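Local coordinates for tyrocidine synthase 2 (Brevibacillus parabrevis, PDB 6TA8), which belongs to the nonribosomal peptide synthetases, large multidomain enzymes, and is represented here by its condensation-domain region, at residues M60-D65 with G399-P404; Y112-K117 with A148-K153. All blocks are in the same frame, centred on the assembly; numbering follows the deposited sequence.

Early in the chain comes strand 56-63, which will be the inner partner of interaction 1 and stays unmatched on that side for more than 330 residues. Strand 110-115 follows, then helix 122-134, then strand 145-152, back beside 110-115; interaction 2 closes this short loop. Strand 155-163 then pairs with both strand 145-152 and strand 56-63. Only after the six-stranded sheet of the other half has begun to form does the chain return with 399-404 and close interaction 1. Interaction 2 is therefore nested inside interaction 1. Both belong to one mixed sheet, at its two ends: 110-115 on one edge, 401-402 on the other, with centres 13 Å apart.

Interaction 1: residues M60-D65 with G399-P404; sequences MLFRED and GFTFSP
Phe62 and Thr401 form the firm centre of this contact, an antiparallel hydrogen-bonded pair in which each backbone N-H meets the other's carbonyl. Phe62 N reaches Thr401 O at a short 2.6 Å, with the N-H bent to 139°, while Thr401 N to Phe62 O is 3.2 Å and straighter. Two residues further along segment 399-404, and two back along 60-65, Ser403 N donates to Met60 O at 3.0 Å. Ser403 CB is wedged in here, 3.6 Å from both Met60 CG and Phe62 CB. Its hydroxyl is hydrogen-bonded to His157 ND1 and Leu405 N. On the same side as the Phe62 ring, Thr401 carries its methyl: with OG1 anti to the backbone N (chi1 167°), CG2 is left to press on Phe62 CD2 at 3.6 Å.

Leu61 works the other side of the strand. CD1 sits squarely over the Phe400 ring, 4.2 Å from the centroid and 4° off the normal, a clean CH-pi contact. Leu61 CD2 lies 4.0 Å from Phe402 CD2, the two side chains running side by side, and Phe176 of helix 169-187 meets both aromatic side chains.

Towards Gly399 the contact slackens. Arg63 NH1 lies 3.6 Å from Gly399 O without bonding to it, and NE instead forms a salt bridge with Asp65 of its own segment. Glu64, exposed, merely brushes the Thr401 methyl.

The edge strand is thus held by three backbone bonds and by apolar side chains, with Arg63 and Asp65 paired with each other at the loose end. Such a graft of a late chain segment onto the first half's sheet is consistent with the crossover, or latch, of condensation domains; backbone bonds and apolar packing hold it, and the Ser403 hydroxyl adds a polar tie to His157.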
loop_
_atom_site.group_PDB
_atom_site.type_symbol
_atom_site.label_atom_id
_atom_site.label_comp_id
_atom_site.label_asym_id
_atom_site.label_seq_id
_atom_site.Cartn_x
_atom_site.Cartn_y
_atom_site.Cartn_z
ATOM N N MET A 60 -0.096 -4.637 -14.448
ATOM C CA MET A 60 0.013 -5.085 -15.831
ATOM C C MET A 60 -1.388 -5.349 -16.360
ATOM O O MET A 60 -2.085 -6.238 -15.860
ATOM C CB MET A 60 0.884 -6.340 -15.937
ATOM C CG MET A 60 1.048 -6.878 -17.351
ATOM S SD MET A 60 2.268 -5.973 -18.325
ATOM C CE MET A 60 3.787 -6.478 -17.524
ATOM N N LEU A 61 -1.802 -4.571 -17.354
ATOM C CA LEU A 61 -3.127 -4.692 -17.945
ATOM C C LEU A 61 -3.059 -5.481 -19.248
ATOM O O LEU A 61 -1.990 -5.705 -19.819
ATOM C CB LEU A 61 -3.735 -3.308 -18.184
ATOM C CG LEU A 61 -3.715 -2.362 -16.982
ATOM C CD1 LEU A 61 -4.295 -1.007 -17.352
ATOM C CD2 LEU A 61 -4.469 -2.971 -15.809
ATOM N N PHE A 62 -4.231 -5.901 -19.719
ATOM C CA PHE A 62 -4.337 -6.718 -20.917
ATOM C C PHE A 62 -5.595 -6.336 -21.682
ATOM O O PHE A 62 -6.599 -5.923 -21.094
ATOM C CB PHE A 62 -4.357 -8.216 -20.568
ATOM C CG PHE A 62 -4.608 -9.116 -21.747
ATOM C CD1 PHE A 62 -3.743 -9.125 -22.828
ATOM C CD2 PHE A 62 -5.707 -9.958 -21.768
ATOM C CE1 PHE A 62 -3.972 -9.953 -23.911
ATOM C CE2 PHE A 62 -5.941 -10.789 -22.846
ATOM C CZ PHE A 62 -5.074 -10.786 -23.918
ATOM N N ARG A 63 -5.526 -6.464 -23.004
ATOM C CA ARG A 63 -6.678 -6.240 -23.870
ATOM C C ARG A 63 -6.551 -7.171 -25.065
ATOM O O ARG A 63 -5.584 -7.069 -25.827
ATOM C CB ARG A 63 -6.760 -4.779 -24.321
ATOM C CG ARG A 63 -8.131 -4.362 -24.824
ATOM C CD ARG A 63 -8.158 -2.894 -25.214
ATOM N NE ARG A 63 -9.352 -2.552 -25.982
ATOM C CZ ARG A 63 -10.446 -2.006 -25.461
ATOM N NH1 ARG A 63 -10.501 -1.738 -24.164
ATOM N NH2 ARG A 63 -11.485 -1.728 -26.237
ATOM N N GLU A 64 -7.521 -8.076 -25.221
ATOM C CA GLU A 64 -7.419 -9.106 -26.252
ATOM C C GLU A 64 -7.374 -8.498 -27.649
ATOM O O GLU A 64 -6.593 -8.940 -28.501
ATOM C CB GLU A 64 -8.582 -10.093 -26.129
ATOM C CG GLU A 64 -9.945 -9.445 -25.941
ATOM C CD GLU A 64 -10.291 -9.221 -24.481
ATOM O OE1 GLU A 64 -10.954 -10.095 -23.882
ATOM O OE2 GLU A 64 -9.898 -8.171 -23.932
ATOM N N ASP A 65 -8.198 -7.484 -27.907
ATOM C CA ASP A 65 -8.172 -6.802 -29.195
ATOM C C ASP A 65 -7.030 -5.801 -29.306
ATOM O O ASP A 65 -6.883 -5.170 -30.359
ATOM C CB ASP A 65 -9.508 -6.097 -29.453
ATOM C CG ASP A 65 -9.956 -5.246 -28.283
ATOM O OD1 ASP A 65 -9.850 -5.716 -27.131
ATOM O OD2 ASP A 65 -10.415 -4.108 -28.515
ATOM N N GLY A 399 -13.299 -1.853 -18.340
ATOM C CA GLY A 399 -13.210 -1.954 -19.783
ATOM C C GLY A 399 -12.070 -2.836 -20.248
ATOM O O GLY A 399 -12.104 -3.375 -21.359
ATOM N N PHE A 400 -11.053 -2.990 -19.405
ATOM C CA PHE A 400 -9.896 -3.817 -19.697
ATOM C C PHE A 400 -9.911 -5.060 -18.808
ATOM O O PHE A 400 -10.894 -5.348 -18.116
ATOM C CB PHE A 400 -8.608 -3.005 -19.517
ATOM C CG PHE A 400 -8.557 -2.212 -18.236
ATOM C CD1 PHE A 400 -8.435 -2.846 -17.010
ATOM C CD2 PHE A 400 -8.621 -0.827 -18.262
ATOM C CE1 PHE A 400 -8.387 -2.119 -15.835
ATOM C CE2 PHE A 400 -8.572 -0.094 -17.089
ATOM C CZ PHE A 400 -8.455 -0.742 -15.875
ATOM N N THR A 401 -8.807 -5.800 -18.829
ATOM C CA THR A 401 -8.614 -6.935 -17.940
ATOM C C THR A 401 -7.168 -6.946 -17.466
ATOM O O THR A 401 -6.278 -6.381 -18.107
ATOM C CB THR A 401 -8.962 -8.269 -18.618
ATOM O OG1 THR A 401 -8.481 -9.355 -17.816
ATOM C CG2 THR A 401 -8.335 -8.349 -19.999
ATOM N N PHE A 402 -6.944 -7.590 -16.326
ATOM C CA PHE A 402 -5.617 -7.672 -15.735
ATOM C C PHE A 402 -4.860 -8.850 -16.335
ATOM O O PHE A 402 -5.377 -9.971 -16.383
ATOM C CB PHE A 402 -5.712 -7.809 -14.215
ATOM C CG PHE A 402 -6.255 -6.587 -13.531
ATOM C CD1 PHE A 402 -7.621 -6.392 -13.412
ATOM C CD2 PHE A 402 -5.400 -5.628 -13.012
ATOM C CE1 PHE A 402 -8.126 -5.267 -12.787
ATOM C CE2 PHE A 402 -5.897 -4.500 -12.384
ATOM C CZ PHE A 402 -7.262 -4.320 -12.272
ATOM N N SER A 403 -3.640 -8.587 -16.793
ATOM C CA SER A 403 -2.855 -9.611 -17.460
ATOM C C SER A 403 -2.316 -10.621 -16.448
ATOM O O SER A 403 -1.986 -10.264 -15.315
ATOM C CB SER A 403 -1.696 -8.981 -18.227
ATOM O OG SER A 403 -0.782 -9.966 -18.675
ATOM N N PRO A 404 -2.221 -11.897 -16.838
ATOM C CA PRO A 404 -1.658 -12.908 -15.930
ATOM C C PRO A 404 -0.166 -12.752 -15.687
ATOM O O PRO A 404 0.370 -13.430 -14.799
ATOM C CB PRO A 404 -1.960 -14.234 -16.645
ATOM C CG PRO A 404 -2.982 -13.901 -17.700
ATOM C CD PRO A 404 -2.713 -12.489 -18.092
#

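Interaction 2: residues Y112-K117 with A148-K153; sequences YSYDLK and ALFATK
Tyr114 and Phe150 stand side by side on neighbouring parallel strands, rings almost parallel (planes at 6°) but slid so far that they barely overlap, their centroids 5.3 Å apart. The nearest approach is Tyr114 CD2 to Phe150 CE1, 3.5 Å. Matching first torsions explain it: in both residues CG is anti to the carbonyl carbon (chi1 -61° and -56°), which swings the two rings the same way. Leu116 joins them, its CD1 at the edge of the Phe150 ring, near the ring plane and closest to CD1. At the other end Tyr112 CB rests on Ala148 CB, 3.8 Å away, and its hydroxyl is hydrogen-bonded to Arg110. Helix 122-134 covers this face, Leu129 against Tyr114 and Ile133 against Tyr112 and Ala148.

The opposite face carries Ser113, Leu149, Asp115 and Ala151. Lys117 folds back over it, CE 3.8 Å from Ala151 CB, bringing its ammonium to Asp115 in a salt bridge modelled so short that its detail is doubtful.

Backbone bonds fix the pairing: Leu149 N to Tyr112 O at 2.8 Å, Tyr114 N to Leu149 O at 3.0 Å and Ala151 N to Tyr114 O at 3.0 Å, with a weak one from Leu116 N to Ala151 O. Parallel neighbours joined through a helix packed on their aromatic face make this a beta-alpha-beta crossover.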
loop_
_atom_site.group_PDB
_atom_site.type_symbol
_atom_site.label_atom_id
_atom_site.label_comp_id
_atom_site.label_asym_id
_atom_site.label_seq_id
_atom_site.Cartn_x
_atom_site.Cartn_y
_atom_site.Cartn_z
ATOM N N TYR A 112 7.017 3.260 -23.521
ATOM C CA TYR A 112 7.784 2.170 -24.110
ATOM C C TYR A 112 6.867 1.374 -25.025
ATOM O O TYR A 112 5.746 1.031 -24.636
ATOM C CB TYR A 112 8.377 1.252 -23.034
ATOM C CG TYR A 112 9.397 1.907 -22.129
ATOM C CD1 TYR A 112 9.001 2.744 -21.093
ATOM C CD2 TYR A 112 10.755 1.675 -22.300
ATOM C CE1 TYR A 112 9.929 3.341 -20.260
ATOM C CE2 TYR A 112 11.692 2.266 -21.470
ATOM C CZ TYR A 112 11.273 3.097 -20.453
ATOM O OH TYR A 112 12.199 3.689 -19.625
ATOM N N SER A 113 7.342 1.077 -26.233
ATOM C CA SER A 113 6.559 0.353 -27.227
ATOM C C SER A 113 7.380 -0.814 -27.754
ATOM O O SER A 113 8.473 -0.610 -28.294
ATOM C CB SER A 113 6.135 1.273 -28.375
ATOM O OG SER A 113 5.302 0.590 -29.293
ATOM N N TYR A 114 6.854 -2.028 -27.604
ATOM C CA TYR A 114 7.530 -3.239 -28.050
ATOM C C TYR A 114 6.590 -4.048 -28.931
ATOM O O TYR A 114 5.416 -4.228 -28.590
ATOM C CB TYR A 114 8.000 -4.082 -26.860
ATOM C CG TYR A 114 8.992 -3.371 -25.970
ATOM C CD1 TYR A 114 10.350 -3.385 -26.262
ATOM C CD2 TYR A 114 8.572 -2.682 -24.840
ATOM C CE1 TYR A 114 11.261 -2.735 -25.452
ATOM C CE2 TYR A 114 9.475 -2.030 -24.024
ATOM C CZ TYR A 114 10.817 -2.058 -24.333
ATOM O OH TYR A 114 11.717 -1.408 -23.522
ATOM N N ASP A 115 7.110 -4.533 -30.054
ATOM C CA ASP A 115 6.350 -5.326 -31.017
ATOM C C ASP A 115 6.868 -6.761 -30.945
ATOM O O ASP A 115 7.761 -7.155 -31.697
ATOM C CB ASP A 115 6.481 -4.745 -32.425
ATOM C CG ASP A 115 5.714 -5.543 -33.463
ATOM O OD1 ASP A 115 4.773 -6.272 -33.085
ATOM O OD2 ASP A 115 6.052 -5.439 -34.663
ATOM N N LEU A 116 6.296 -7.545 -30.030
ATOM C CA LEU A 116 6.688 -8.933 -29.823
ATOM C C LEU A 116 5.698 -9.914 -30.444
ATOM O O LEU A 116 5.525 -11.027 -29.937
ATOM C CB LEU A 116 6.850 -9.218 -28.329
ATOM C CG LEU A 116 7.769 -8.281 -27.542
ATOM C CD1 LEU A 116 7.518 -8.419 -26.050
ATOM C CD2 LEU A 116 9.229 -8.556 -27.867
ATOM N N LYS A 117 5.043 -9.520 -31.539
ATOM C CA LYS A 117 4.045 -10.382 -32.163
ATOM C C LYS A 117 4.663 -11.592 -32.853
ATOM O O LYS A 117 3.951 -12.568 -33.114
ATOM C CB LYS A 117 3.213 -9.583 -33.167
ATOM C CG LYS A 117 2.460 -8.412 -32.559
ATOM C CD LYS A 117 1.605 -7.708 -33.598
ATOM C CE LYS A 117 1.336 -6.261 -33.213
ATOM N NZ LYS A 117 2.521 -5.391 -33.451
ATOM N N ALA A 148 4.450 1.055 -20.487
ATOM C CA ALA A 148 5.054 0.136 -21.442
ATOM C C ALA A 148 3.969 -0.701 -22.097
ATOM O O ALA A 148 3.132 -1.290 -21.405
ATOM C CB ALA A 148 6.085 -0.771 -20.764
ATOM N N LEU A 149 3.987 -0.754 -23.426
ATOM C CA LEU A 149 3.023 -1.521 -24.204
ATOM C C LEU A 149 3.746 -2.684 -24.870
ATOM O O LEU A 149 4.680 -2.473 -25.651
ATOM C CB LEU A 149 2.339 -0.639 -25.248
ATOM C CG LEU A 149 1.395 -1.344 -26.225
ATOM C CD1 LEU A 149 0.266 -2.040 -25.479
ATOM C CD2 LEU A 149 0.842 -0.355 -27.240
ATOM N N PHE A 150 3.317 -3.904 -24.558
ATOM C CA PHE A 150 3.895 -5.121 -25.118
ATOM C C PHE A 150 2.854 -5.774 -26.019
ATOM O O PHE A 150 1.876 -6.350 -25.531
ATOM C CB PHE A 150 4.341 -6.077 -24.013
ATOM C CG PHE A 150 5.302 -5.467 -23.032
ATOM C CD1 PHE A 150 6.665 -5.476 -23.279
ATOM C CD2 PHE A 150 4.841 -4.890 -21.860
ATOM C CE1 PHE A 150 7.550 -4.918 -22.377
ATOM C CE2 PHE A 150 5.722 -4.331 -20.954
ATOM C CZ PHE A 150 7.077 -4.345 -21.213
ATOM N N ALA A 151 3.067 -5.686 -27.329
ATOM C CA ALA A 151 2.151 -6.260 -28.306
ATOM C C ALA A 151 2.629 -7.654 -28.692
ATOM O O ALA A 151 3.724 -7.809 -29.241
ATOM C CB ALA A 151 2.049 -5.365 -29.542
ATOM N N THR A 152 1.812 -8.660 -28.406
ATOM C CA THR A 152 2.098 -10.044 -28.759
ATOM C C THR A 152 1.013 -10.567 -29.694
ATOM O O THR A 152 0.098 -9.841 -30.092
ATOM C CB THR A 152 2.208 -10.922 -27.507
ATOM O OG1 THR A 152 1.014 -10.797 -26.724
ATOM C CG2 THR A 152 3.409 -10.510 -26.670
ATOM N N LYS A 153 1.121 -11.849 -30.048
ATOM C CA LYS A 153 0.159 -12.449 -30.962
ATOM C C LYS A 153 -1.181 -12.728 -30.296
ATOM O O LYS A 153 -2.177 -12.931 -30.999
ATOM C CB LYS A 153 0.728 -13.741 -31.550
ATOM C CG LYS A 153 1.192 -14.744 -30.506
ATOM C CD LYS A 153 1.924 -15.914 -31.145
ATOM C CE LYS A 153 2.439 -16.884 -30.093
ATOM N NZ LYS A 153 3.214 -17.998 -30.704
#